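Local coordinates for protein polymerase X (Deinococcus radiodurans, PDB 2W9M) that probably copies DNA during repair as a family X polymerase, adding deoxynucleotides to a DNA end, and carries a three-zinc PHP domain likely to cleave phosphoric esters, at residues Arg123-Ala128 with Thr146-Val151; Ala168-Leu173 with Arg196-Thr201; Pro300-Glu305 with Gln532-Gly537; Leu374-Leu379 with Leu410-Asp415. All coordinates share one frame; numbering follows the deposited sequence.

Interaction 1 (Arg123-Ala128 with Thr146-Val151)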
loop_
_atom_site.group_PDB
_atom_site.type_symbol
_atom_site.label_atom_id
_atom_site.label_comp_id
_atom_site.label_asym_id
_atom_site.label_seq_id
_atom_site.Cartn_x
_atom_site.Cartn_y
_atom_site.Cartn_z
ATOM N N ARG A 123 2.374 -11.925 -0.761
ATOM C CA ARG A 123 2.215 -12.570 -2.062
ATOM C C ARG A 123 3.241 -13.695 -2.270
ATOM O O ARG A 123 2.967 -14.675 -2.968
ATOM C CB ARG A 123 2.314 -11.524 -3.179
ATOM C CG ARG A 123 2.298 -12.087 -4.587
ATOM C CD ARG A 123 0.901 -12.497 -5.017
ATOM N NE ARG A 123 0.895 -13.002 -6.388
ATOM C CZ ARG A 123 1.040 -14.283 -6.720
ATOM N NH1 ARG A 123 1.197 -15.205 -5.778
ATOM N NH2 ARG A 123 1.026 -14.639 -7.997
ATOM N N LEU A 124 4.416 -13.546 -1.662
ATOM C CA LEU A 124 5.433 -14.591 -1.677
ATOM C C LEU A 124 4.933 -15.774 -0.862
ATOM O O LEU A 124 5.098 -16.929 -1.257
ATOM C CB LEU A 124 6.741 -14.079 -1.072
ATOM C CG LEU A 124 8.080 -14.573 -1.630
ATOM C CD1 LEU A 124 9.198 -14.286 -0.634
ATOM C CD2 LEU A 124 8.054 -16.046 -1.985
ATOM N N ARG A 125 4.319 -15.481 0.280
ATOM C CA ARG A 125 3.816 -16.527 1.163
ATOM C C ARG A 125 2.716 -17.340 0.491
ATOM O O ARG A 125 2.628 -18.554 0.672
ATOM C CB ARG A 125 3.295 -15.939 2.468
ATOM C CG ARG A 125 2.600 -16.962 3.333
ATOM C CD ARG A 125 1.637 -16.312 4.295
ATOM N NE ARG A 125 0.391 -17.066 4.337
ATOM C CZ ARG A 125 -0.708 -16.709 3.684
ATOM N NH1 ARG A 125 -0.717 -15.601 2.961
ATOM N NH2 ARG A 125 -1.801 -17.451 3.763
ATOM N N GLU A 126 1.881 -16.668 -0.288
ATOM C CA GLU A 126 0.835 -17.353 -1.035
ATOM C C GLU A 126 1.430 -18.200 -2.155
ATOM O O GLU A 126 0.968 -19.314 -2.417
ATOM C CB GLU A 126 -0.160 -16.345 -1.608
ATOM C CG GLU A 126 -0.957 -15.611 -0.546
ATOM C CD GLU A 126 -1.637 -14.365 -1.080
ATOM O OE1 GLU A 126 -1.214 -13.861 -2.144
ATOM O OE2 GLU A 126 -2.595 -13.887 -0.435
ATOM N N ALA A 127 2.457 -17.672 -2.815
ATOM C CA ALA A 127 3.112 -18.395 -3.900
ATOM C C ALA A 127 3.720 -19.691 -3.387
ATOM O O ALA A 127 3.685 -20.711 -4.069
ATOM C CB ALA A 127 4.173 -17.535 -4.554
ATOM N N ALA A 128 4.271 -19.643 -2.179
ATOM C CA ALA A 128 4.826 -20.833 -1.549
ATOM C C ALA A 128 3.704 -21.825 -1.255
ATOM O O ALA A 128 3.826 -23.021 -1.518
ATOM C CB ALA A 128 5.569 -20.462 -0.265
ATOM N N THR A 146 11.823 -23.462 2.270
ATOM C CA THR A 146 12.843 -22.746 3.022
ATOM C C THR A 146 12.480 -21.269 3.025
ATOM O O THR A 146 12.550 -20.598 4.054
ATOM C CB THR A 146 14.238 -22.942 2.396
ATOM O OG1 THR A 146 14.622 -24.319 2.510
ATOM C CG2 THR A 146 15.274 -22.072 3.091
ATOM N N ILE A 147 12.075 -20.775 1.862
ATOM C CA ILE A 147 11.676 -19.386 1.731
ATOM C C ILE A 147 10.442 -19.089 2.584
ATOM O O ILE A 147 10.357 -18.037 3.217
ATOM C CB ILE A 147 11.421 -19.030 0.261
ATOM C CG1 ILE A 147 12.752 -19.005 -0.496
ATOM C CG2 ILE A 147 10.688 -17.699 0.152
ATOM C CD1 ILE A 147 12.609 -18.978 -1.999
ATOM N N LEU A 148 9.495 -20.020 2.610
ATOM C CA LEU A 148 8.302 -19.852 3.428
ATOM C C LEU A 148 8.673 -19.783 4.907
ATOM O O LEU A 148 8.094 -19.009 5.668
ATOM C CB LEU A 148 7.296 -20.979 3.181
ATOM C CG LEU A 148 6.016 -20.889 4.026
ATOM C CD1 LEU A 148 5.345 -19.544 3.836
ATOM C CD2 LEU A 148 5.048 -22.009 3.695
ATOM N N GLU A 149 9.641 -20.599 5.306
ATOM C CA GLU A 149 10.163 -20.561 6.664
ATOM C C GLU A 149 10.747 -19.184 6.971
ATOM O O GLU A 149 10.476 -18.604 8.021
ATOM C CB GLU A 149 11.235 -21.636 6.846
ATOM C CG GLU A 149 12.370 -21.234 7.778
ATOM C CD GLU A 149 13.672 -21.967 7.469
ATOM O OE1 GLU A 149 13.649 -23.215 7.375
ATOM O OE2 GLU A 149 14.719 -21.291 7.320
ATOM N N ASN A 150 11.541 -18.659 6.041
ATOM C CA ASN A 150 12.193 -17.371 6.240
ATOM C C ASN A 150 11.218 -16.198 6.261
ATOM O O ASN A 150 11.463 -15.201 6.934
ATOM C CB ASN A 150 13.291 -17.153 5.197
ATOM C CG ASN A 150 14.500 -18.030 5.443
ATOM O OD1 ASN A 150 14.858 -18.295 6.589
ATOM N ND2 ASN A 150 15.135 -18.489 4.367
ATOM N N VAL A 151 10.114 -16.320 5.526
ATOM C CA VAL A 151 9.071 -15.298 5.546
ATOM C C VAL A 151 8.337 -15.333 6.881
ATOM O O VAL A 151 7.978 -14.290 7.428
ATOM C CB VAL A 151 8.054 -15.474 4.399
ATOM C CG1 VAL A 151 6.964 -14.429 4.503
ATOM C CG2 VAL A 151 8.749 -15.386 3.049
#
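Leu124 and Ala128, one helical turn apart, carry the apolar part of this contact between helices 121-130 and 141-157. Leu124 splays its two methyls around a single branch of the other helix: CD2 lies 3.8 Å from Ile147 CG2, and CD1 touches that same methyl as well as Val151 CG2, at 3.9 Å. The Leu124 and Ile147 side chains cross at about a right angle. One turn on, Ala128 CB meets Leu148 CB at 3.9 Å, methyl against methylene. The short segments run roughly antiparallel, at 145°, with their axes 9.4 Å apart.

A second kind of contact uses the aliphatic root of an arginine. Arg125 CG packs on Leu148 CD1 at 3.8 Å. With CG anti to the backbone N (chi1 172°) and the chain bent at chi3, the methylene stays against Leu148 while the guanidinium is carried off the interface. Loop residues extend the apolar layer: Leu105 and Phe139 touch Ile147, and Leu133 touches Leu124.

Both helices belong to a helix-hairpin-helix region of the polymerase. Since their mutual grip is wholly aliphatic, shape rather than directed bonding sets their fit. The charge of Arg125 is met by salt bridges elsewhere, to Glu122 of its own helix and to Glu172 and Glu229, which link helix 121-130 to other parts of the chain.

Interaction 2 (Ala168-Leu173 with Arg196-Thr201)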
loop_
_atom_site.group_PDB
_atom_site.type_symbol
_atom_site.label_atom_id
_atom_site.label_comp_id
_atom_site.label_asym_id
_atom_site.label_seq_id
_atom_site.Cartn_x
_atom_site.Cartn_y
_atom_site.Cartn_z
ATOM N N ALA A 168 -5.575 -11.481 4.258
ATOM C CA ALA A 168 -5.336 -12.705 3.496
ATOM C C ALA A 168 -5.466 -13.945 4.376
ATOM O O ALA A 168 -6.121 -14.913 3.999
ATOM C CB ALA A 168 -3.960 -12.663 2.843
ATOM N N VAL A 169 -4.840 -13.913 5.548
ATOM C CA VAL A 169 -4.895 -15.046 6.466
ATOM C C VAL A 169 -6.314 -15.292 6.980
ATOM O O VAL A 169 -6.769 -16.435 7.034
ATOM C CB VAL A 169 -3.913 -14.884 7.642
ATOM C CG1 VAL A 169 -4.159 -15.959 8.691
ATOM C CG2 VAL A 169 -2.473 -14.936 7.135
ATOM N N ALA A 170 -7.020 -14.227 7.344
ATOM C CA ALA A 170 -8.402 -14.371 7.793
ATOM C C ALA A 170 -9.285 -14.943 6.685
ATOM O O ALA A 170 -10.130 -15.805 6.935
ATOM C CB ALA A 170 -8.956 -13.047 8.290
ATOM N N GLU A 171 -9.087 -14.469 5.459
ATOM C CA GLU A 171 -9.832 -14.995 4.313
ATOM C C GLU A 171 -9.540 -16.478 4.067
ATOM O O GLU A 171 -10.445 -17.252 3.759
ATOM C CB GLU A 171 -9.557 -14.163 3.054
ATOM C CG GLU A 171 -9.298 -14.984 1.787
ATOM C CD GLU A 171 -7.856 -14.873 1.278
ATOM O OE1 GLU A 171 -7.456 -13.766 0.846
ATOM O OE2 GLU A 171 -7.130 -15.895 1.292
ATOM N N GLU A 172 -8.280 -16.871 4.225
ATOM C CA GLU A 172 -7.871 -18.258 4.027
ATOM C C GLU A 172 -8.455 -19.193 5.087
ATOM O O GLU A 172 -8.944 -20.274 4.760
ATOM C CB GLU A 172 -6.343 -18.371 4.007
ATOM C CG GLU A 172 -5.822 -19.724 3.547
ATOM C CD GLU A 172 -4.305 -19.810 3.583
ATOM O OE1 GLU A 172 -3.732 -20.637 2.837
ATOM O OE2 GLU A 172 -3.686 -19.048 4.355
ATOM N N LEU A 173 -8.393 -18.783 6.352
ATOM C CA LEU A 173 -8.918 -19.602 7.447
ATOM C C LEU A 173 -10.434 -19.716 7.390
ATOM O O LEU A 173 -10.999 -20.737 7.779
ATOM C CB LEU A 173 -8.493 -19.047 8.804
ATOM C CG LEU A 173 -6.992 -19.100 9.077
ATOM C CD1 LEU A 173 -6.707 -18.780 10.534
ATOM C CD2 LEU A 173 -6.433 -20.462 8.700
ATOM N N ARG A 196 -3.437 -6.094 14.532
ATOM C CA ARG A 196 -2.872 -6.870 15.634
ATOM C C ARG A 196 -2.923 -8.374 15.383
ATOM O O ARG A 196 -2.069 -9.120 15.865
ATOM C CB ARG A 196 -3.574 -6.541 16.953
ATOM C CG ARG A 196 -5.083 -6.731 16.923
ATOM C CD ARG A 196 -5.722 -6.316 18.249
ATOM N NE ARG A 196 -6.138 -7.453 19.067
ATOM C CZ ARG A 196 -5.307 -8.254 19.729
ATOM N NH1 ARG A 196 -3.996 -8.065 19.669
ATOM N NH2 ARG A 196 -5.793 -9.253 20.450
ATOM N N ALA A 197 -3.927 -8.816 14.635
ATOM C CA ALA A 197 -4.074 -10.233 14.332
ATOM C C ALA A 197 -5.099 -10.485 13.236
ATOM O O ALA A 197 -5.916 -9.619 12.923
ATOM C CB ALA A 197 -4.460 -10.999 15.590
ATOM N N ALA A 198 -5.049 -11.677 12.650
ATOM C CA ALA A 198 -6.112 -12.128 11.764
ATOM C C ALA A 198 -7.295 -12.551 12.626
ATOM O O ALA A 198 -7.300 -13.644 13.191
ATOM C CB ALA A 198 -5.640 -13.281 10.906
ATOM N N GLU A 199 -8.285 -11.672 12.739
ATOM C CA GLU A 199 -9.445 -11.931 13.580
ATOM C C GLU A 199 -10.647 -12.388 12.762
ATOM O O GLU A 199 -10.966 -11.819 11.717
ATOM C CB GLU A 199 -9.801 -10.692 14.400
ATOM C CG GLU A 199 -8.850 -10.414 15.562
ATOM C CD GLU A 199 -8.969 -8.991 16.095
ATOM O OE1 GLU A 199 -9.533 -8.813 17.199
ATOM O OE2 GLU A 199 -8.505 -8.052 15.406
ATOM N N LEU A 200 -11.314 -13.422 13.254
ATOM C CA LEU A 200 -12.440 -14.020 12.558
ATOM C C LEU A 200 -13.578 -14.198 13.556
ATOM O O LEU A 200 -13.354 -14.362 14.755
ATOM C CB LEU A 200 -12.028 -15.383 11.992
ATOM C CG LEU A 200 -12.390 -15.746 10.552
ATOM C CD1 LEU A 200 -12.064 -14.596 9.620
ATOM C CD2 LEU A 200 -11.655 -17.004 10.120
ATOM N N THR A 201 -14.806 -14.155 13.066
ATOM C CA THR A 201 -15.950 -14.435 13.917
ATOM C C THR A 201 -16.705 -15.639 13.341
ATOM O O THR A 201 -16.669 -15.887 12.137
ATOM C CB THR A 201 -16.845 -13.190 14.078
ATOM O OG1 THR A 201 -17.200 -13.028 15.457
ATOM C CG2 THR A 201 -18.087 -13.295 13.215
#
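Ala198 opens the contact by which strand 194-203 lies against helix 163-176, a helix packed on a mixed sheet, consistent with the palm of a family X polymerase. Its CB touches Val169 CG1 at 3.8 Å and sits 3.9 Å from the backbone N of Ala170, so the methyl rests directly on the helix backbone. The chi1 of Val169, 171°, puts CG1 opposite the backbone N and brings that methyl to Ala198. The CA atoms of Ala170 and Ala198 are only 5.1 Å apart, a closeness that the two small side chains permit. On the sheet side, Ala198 shares backbone hydrogen bonds with Pro232 and Glu234 of strand 231-238, whose Val231 and Val233 also touch Val169.

Glu199 turns its side chain to the other side of the strand, where OE2 accepts a hydrogen bond from the backbone N of Asp187. It offers the helix little more than its carbonyl O, 4.2 Å from Ala170 CB.

Leu200 again points to the helix, completing the alternation expected of a strand. CD1 packs on Ala170 CB at 3.7 Å, and CD2 reaches Leu173 CB at 4.0 Å. Helix and strand run in broadly the same direction, 36° apart, so the contacts step from Val169 to Leu173 as the strand goes from Ala198 to Leu200. Both leucine methyls also lie beside the Ala170 carbonyl, with Leu200 CD1 3.5 Å from Ala170 O.

Interaction 3 (Pro300-Glu305 with Gln532-Gly537)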
loop_
_atom_site.group_PDB
_atom_site.type_symbol
_atom_site.label_atom_id
_atom_site.label_comp_id
_atom_site.label_asym_id
_atom_site.label_seq_id
_atom_site.Cartn_x
_atom_site.Cartn_y
_atom_site.Cartn_z
ATOM N N PRO A 300 -22.417 1.606 10.904
ATOM C CA PRO A 300 -21.649 0.760 9.979
ATOM C C PRO A 300 -20.223 0.520 10.471
ATOM O O PRO A 300 -19.613 1.428 11.035
ATOM C CB PRO A 300 -21.628 1.583 8.685
ATOM C CG PRO A 300 -22.796 2.508 8.796
ATOM C CD PRO A 300 -22.913 2.831 10.253
ATOM N N ALA A 301 -19.702 -0.686 10.255
ATOM C CA ALA A 301 -18.363 -1.043 10.721
ATOM C C ALA A 301 -17.297 -0.068 10.229
ATOM O O ALA A 301 -16.257 0.095 10.868
ATOM C CB ALA A 301 -18.013 -2.469 10.305
ATOM N N GLU A 302 -17.559 0.576 9.094
ATOM C CA GLU A 302 -16.626 1.551 8.540
ATOM C C GLU A 302 -16.457 2.753 9.461
ATOM O O GLU A 302 -15.422 3.420 9.431
ATOM C CB GLU A 302 -17.093 2.045 7.168
ATOM C CG GLU A 302 -17.196 0.977 6.098
ATOM C CD GLU A 302 -18.621 0.509 5.872
ATOM O OE1 GLU A 302 -19.377 0.394 6.860
ATOM O OE2 GLU A 302 -18.982 0.259 4.701
ATOM N N TYR A 303 -17.477 3.028 10.274
ATOM C CA TYR A 303 -17.503 4.236 11.101
ATOM C C TYR A 303 -17.309 3.979 12.596
ATOM O O TYR A 303 -17.713 4.797 13.421
ATOM C CB TYR A 303 -18.815 4.994 10.894
ATOM C CG TYR A 303 -19.071 5.429 9.469
ATOM C CD1 TYR A 303 -20.364 5.479 8.960
ATOM C CD2 TYR A 303 -18.023 5.785 8.632
ATOM C CE1 TYR A 303 -20.602 5.881 7.659
ATOM C CE2 TYR A 303 -18.252 6.186 7.325
ATOM C CZ TYR A 303 -19.540 6.231 6.845
ATOM O OH TYR A 303 -19.762 6.628 5.548
ATOM N N ARG A 304 -16.686 2.858 12.947
ATOM C CA ARG A 304 -16.546 2.483 14.354
ATOM C C ARG A 304 -15.171 2.781 14.942
ATOM O O ARG A 304 -14.731 2.104 15.868
ATOM C CB ARG A 304 -16.903 1.011 14.559
ATOM C CG ARG A 304 -18.329 0.679 14.168
ATOM C CD ARG A 304 -18.646 -0.792 14.368
ATOM N NE ARG A 304 -19.944 -1.132 13.793
ATOM C CZ ARG A 304 -20.472 -2.351 13.794
ATOM N NH1 ARG A 304 -19.816 -3.364 14.348
ATOM N NH2 ARG A 304 -21.661 -2.556 13.238
ATOM N N GLU A 305 -14.501 3.796 14.408
ATOM C CA GLU A 305 -13.238 4.264 14.969
ATOM C C GLU A 305 -13.506 5.426 15.917
ATOM O O GLU A 305 -14.546 6.076 15.822
ATOM C CB GLU A 305 -12.295 4.734 13.859
ATOM C CG GLU A 305 -12.146 3.769 12.702
ATOM C CD GLU A 305 -11.409 2.502 13.082
ATOM O OE1 GLU A 305 -10.576 2.540 14.013
ATOM O OE2 GLU A 305 -11.660 1.462 12.440
ATOM N N GLN A 532 -9.908 2.344 3.050
ATOM C CA GLN A 532 -9.497 3.607 3.654
ATOM C C GLN A 532 -10.426 4.746 3.223
ATOM O O GLN A 532 -10.833 5.572 4.043
ATOM C CB GLN A 532 -8.049 3.945 3.277
ATOM C CG GLN A 532 -7.064 2.803 3.474
ATOM C CD GLN A 532 -7.151 2.175 4.857
ATOM O OE1 GLN A 532 -6.905 2.828 5.873
ATOM N NE2 GLN A 532 -7.491 0.894 4.897
ATOM N N ALA A 533 -10.755 4.788 1.935
ATOM C CA ALA A 533 -11.635 5.827 1.405
ATOM C C ALA A 533 -13.026 5.784 2.041
ATOM O O ALA A 533 -13.636 6.822 2.291
ATOM C CB ALA A 533 -11.738 5.715 -0.110
ATOM N N ARG A 534 -13.524 4.582 2.306
ATOM C CA ARG A 534 -14.863 4.429 2.868
ATOM C C ARG A 534 -14.952 4.911 4.318
ATOM O O ARG A 534 -15.977 5.440 4.742
ATOM C CB ARG A 534 -15.341 2.985 2.735
ATOM C CG ARG A 534 -15.520 2.552 1.291
ATOM C CD ARG A 534 -15.716 1.059 1.183
ATOM N NE ARG A 534 -16.947 0.627 1.834
ATOM C CZ ARG A 534 -18.133 0.588 1.233
ATOM N NH1 ARG A 534 -18.245 0.963 -0.035
ATOM N NH2 ARG A 534 -19.208 0.176 1.898
ATOM N N LYS A 535 -13.875 4.741 5.073
ATOM C CA LYS A 535 -13.830 5.265 6.432
ATOM C C LYS A 535 -13.815 6.790 6.416
ATOM O O LYS A 535 -14.272 7.430 7.358
ATOM C CB LYS A 535 -12.613 4.714 7.176
ATOM C CG LYS A 535 -12.671 3.208 7.371
ATOM C CD LYS A 535 -11.290 2.601 7.510
ATOM C CE LYS A 535 -10.631 3.005 8.817
ATOM N NZ LYS A 535 -9.195 2.604 8.835
ATOM N N ALA A 536 -13.294 7.370 5.341
ATOM C CA ALA A 536 -13.271 8.818 5.212
ATOM C C ALA A 536 -14.623 9.328 4.714
ATOM O O ALA A 536 -14.891 10.526 4.731
ATOM C CB ALA A 536 -12.149 9.256 4.286
ATOM N N GLY A 537 -15.475 8.409 4.274
ATOM C CA GLY A 537 -16.808 8.767 3.819
ATOM C C GLY A 537 -16.863 9.226 2.371
ATOM O O GLY A 537 -17.727 10.018 1.994
#
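A Schellman motif closing helix 526-535 forms one side of this contact, and its partner is the short 3-10 turn at Ala301-Glu302 in the loop after the thumb helix 287-293. Glu302 and Arg534 supply the salt bridge between them. Arg534 NH2 donates to Glu302 OE2 over 2.8 Å with an angle of 152° at the hydrogen, arriving nearly along the carboxylate C-O axis. The carboxylate and guanidinium planes are 24° apart, and the oxygen stands 18° out of the guanidinium plane. Arg534 NE is farther off, 3.5 Å from Glu302 OE2. Bends at chi2 of Glu302 and chi3 of Arg534 bring the charged groups together. Arg534 NH1 is held separately by the carbonyl of Val322.

Lys535 uses its methylenes: CG lies 3.4 Å from the carbonyl O of Glu302. Farther along, Lys535 NZ remains 4.5 Å from Glu305 OE2, beyond salt-bridge range. Glu305 is instead paired with Arg190, while the Lys535 ammonium makes a cation-pi contact with Trp499.

Gly537, the first residue to leave helical angles, has the positive phi of the Schellman motif. Tyr303 OH lies 4.0 Å from Gly537 CA and hydrogen-bonds Pro316 O. The carbonyl O of Lys535 lies at the tyrosine ring edge, near its plane, whereas Arg534 O comes in obliquely, 3.5 Å from Tyr303 CE2.

Interaction 4 (Leu374-Leu379 with Leu410-Asp415)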
loop_
_atom_site.group_PDB
_atom_site.type_symbol
_atom_site.label_atom_id
_atom_site.label_comp_id
_atom_site.label_asym_id
_atom_site.label_seq_id
_atom_site.Cartn_x
_atom_site.Cartn_y
_atom_site.Cartn_z
ATOM N N LEU A 374 12.961 7.036 -16.082
ATOM C CA LEU A 374 13.048 7.329 -17.504
ATOM C C LEU A 374 13.678 8.688 -17.811
ATOM O O LEU A 374 13.216 9.717 -17.331
ATOM C CB LEU A 374 11.659 7.266 -18.138
ATOM C CG LEU A 374 11.132 5.887 -18.520
ATOM C CD1 LEU A 374 10.931 5.038 -17.283
ATOM C CD2 LEU A 374 9.833 6.006 -19.299
ATOM N N THR A 375 14.734 8.680 -18.617
ATOM C CA THR A 375 15.263 9.905 -19.199
ATOM C C THR A 375 14.207 10.480 -20.141
ATOM O O THR A 375 13.203 9.824 -20.429
ATOM C CB THR A 375 16.543 9.628 -20.003
ATOM O OG1 THR A 375 16.313 8.555 -20.928
ATOM C CG2 THR A 375 17.687 9.248 -19.072
ATOM N N ILE A 376 14.423 11.699 -20.624
ATOM C CA ILE A 376 13.484 12.300 -21.568
ATOM C C ILE A 376 13.363 11.453 -22.834
ATOM O O ILE A 376 12.266 11.225 -23.337
ATOM C CB ILE A 376 13.882 13.744 -21.941
ATOM C CG1 ILE A 376 13.705 14.668 -20.737
ATOM C CG2 ILE A 376 13.046 14.250 -23.108
ATOM C CD1 ILE A 376 14.058 16.114 -21.012
ATOM N N GLU A 377 14.498 10.978 -23.336
ATOM C CA GLU A 377 14.532 10.166 -24.550
ATOM C C GLU A 377 13.812 8.825 -24.395
ATOM O O GLU A 377 13.100 8.389 -25.299
ATOM C CB GLU A 377 15.978 9.959 -25.015
ATOM C CG GLU A 377 17.014 10.067 -23.899
ATOM C CD GLU A 377 17.296 11.509 -23.490
ATOM O OE1 GLU A 377 17.243 12.399 -24.366
ATOM O OE2 GLU A 377 17.571 11.754 -22.293
ATOM N N ARG A 378 13.998 8.171 -23.254
ATOM C CA ARG A 378 13.300 6.914 -22.992
ATOM C C ARG A 378 11.798 7.127 -22.808
ATOM O O ARG A 378 10.991 6.266 -23.161
ATOM C CB ARG A 378 13.879 6.210 -21.768
ATOM C CG ARG A 378 15.195 5.506 -22.017
ATOM C CD ARG A 378 15.603 4.719 -20.789
ATOM N NE ARG A 378 14.716 3.581 -20.565
ATOM C CZ ARG A 378 14.270 3.202 -19.372
ATOM N NH1 ARG A 378 14.609 3.881 -18.282
ATOM N NH2 ARG A 378 13.471 2.149 -19.272
ATOM N N LEU A 379 11.424 8.273 -22.247
ATOM C CA LEU A 379 10.015 8.615 -22.114
ATOM C C LEU A 379 9.369 8.757 -23.488
ATOM O O LEU A 379 8.233 8.333 -23.694
ATOM C CB LEU A 379 9.838 9.911 -21.323
ATOM C CG LEU A 379 8.387 10.381 -21.206
ATOM C CD1 LEU A 379 7.578 9.399 -20.367
ATOM C CD2 LEU A 379 8.316 11.777 -20.615
ATOM N N LEU A 410 10.282 20.375 -10.625
ATOM C CA LEU A 410 9.946 19.053 -11.151
ATOM C C LEU A 410 11.057 18.442 -12.012
ATOM O O LEU A 410 11.818 19.151 -12.671
ATOM C CB LEU A 410 8.627 19.107 -11.927
ATOM C CG LEU A 410 7.327 18.851 -11.157
ATOM C CD1 LEU A 410 7.443 19.217 -9.673
ATOM C CD2 LEU A 410 6.167 19.577 -11.821
ATOM N N ASP A 411 11.129 17.115 -12.001
ATOM C CA ASP A 411 12.207 16.376 -12.654
ATOM C C ASP A 411 12.214 16.497 -14.188
ATOM O O ASP A 411 13.257 16.343 -14.821
ATOM C CB ASP A 411 12.154 14.901 -12.229
ATOM C CG ASP A 411 13.445 14.150 -12.533
ATOM O OD1 ASP A 411 14.514 14.795 -12.623
ATOM O OD2 ASP A 411 13.390 12.908 -12.675
ATOM N N PHE A 412 11.054 16.767 -14.781
ATOM C CA PHE A 412 10.960 16.956 -16.229
ATOM C C PHE A 412 10.670 18.412 -16.587
ATOM O O PHE A 412 9.987 19.114 -15.844
ATOM C CB PHE A 412 9.859 16.074 -16.823
ATOM C CG PHE A 412 10.244 14.632 -16.975
ATOM C CD1 PHE A 412 11.502 14.282 -17.427
ATOM C CD2 PHE A 412 9.330 13.627 -16.697
ATOM C CE1 PHE A 412 11.854 12.958 -17.578
ATOM C CE2 PHE A 412 9.669 12.304 -16.850
ATOM C CZ PHE A 412 10.938 11.966 -17.292
ATOM N N PRO A 413 11.186 18.869 -17.737
ATOM C CA PRO A 413 10.902 20.224 -18.221
ATOM C C PRO A 413 9.421 20.370 -18.571
ATOM O O PRO A 413 8.760 19.366 -18.843
ATOM C CB PRO A 413 11.758 20.331 -19.492
ATOM C CG PRO A 413 12.788 19.253 -19.367
ATOM C CD PRO A 413 12.104 18.145 -18.632
ATOM N N ASP A 414 8.911 21.598 -18.571
ATOM C CA ASP A 414 7.493 21.847 -18.841
ATOM C C ASP A 414 7.026 21.312 -20.195
ATOM O O ASP A 414 5.915 20.796 -20.311
ATOM C CB ASP A 414 7.176 23.342 -18.743
ATOM C CG ASP A 414 7.103 23.833 -17.308
ATOM O OD1 ASP A 414 7.450 23.058 -16.391
ATOM O OD2 ASP A 414 6.699 24.998 -17.099
ATOM N N ASP A 415 7.864 21.447 -21.219
ATOM C CA ASP A 415 7.491 20.990 -22.556
ATOM C C ASP A 415 7.318 19.474 -22.603
ATOM O O ASP A 415 6.456 18.968 -23.317
ATOM C CB ASP A 415 8.517 21.440 -23.596
ATOM C CG ASP A 415 9.942 21.143 -23.172
ATOM O OD1 ASP A 415 10.526 20.174 -23.707
ATOM O OD2 ASP A 415 10.465 21.870 -22.295
#
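The Phe412 ring slots against the start of helix 376-391 and is met from several directions. At its edge, near the ring plane, the carbonyl O of Leu374 stands 3.2 Å from Phe412 CZ. Over one face lies a methyl, Leu379 CD2, 4.0 Å from Phe412 CE2. Ile376 CG1 approaches obliquely, 4.0 Å from Phe412 CD1, and the two side chains slide past each other in opposite directions. Beyond the ring, the end methyl of Ile376, CD1, reaches the CD corner of the Pro413 ring, 3.7 Å away.

The first torsion of Phe412 (chi1 -77°) sets CG beside the backbone N and opposite the carbonyl carbon, sending the ring toward the other segment. Ser400 and Val402 of strand 396-403 touch it as well. Thr375 N-caps helix 376-391, its OG1 accepting a weak bond from Arg378 N. Farther out, Leu374 shares backbone hydrogen bonds with His364, a zinc ligand, and with Arg366, and Asp411 OD2 accepts from Ala367 N and bonds Ser365 OG.

Two loops are thus packed together where each enters its helix; they follow 358-364 and 396-403, adjacent strands of the parallel seven-stranded sheet, as in the (beta/alpha)7 barrel of PHP domains.

In the fold
Interactions 1 and 2 are buried, wholly apolar across their segments, and set in the polymerase part of the chain. They also touch: the salt bridge from Arg125 to Glu172 joins helix 121-130 of the first to helix 163-176 of the second. Interaction 3, also buried, differs in chemistry, with a salt bridge and carbonyl contacts, and in span, tying the loop after helix 287-293 to a helix more than 220 residues later. Interaction 4 lies within that span and is partly buried, farther from the chain centre, with an aromatic ring as its middle. Its centre is about 44 Å from that of interaction 2, across the chain's centre.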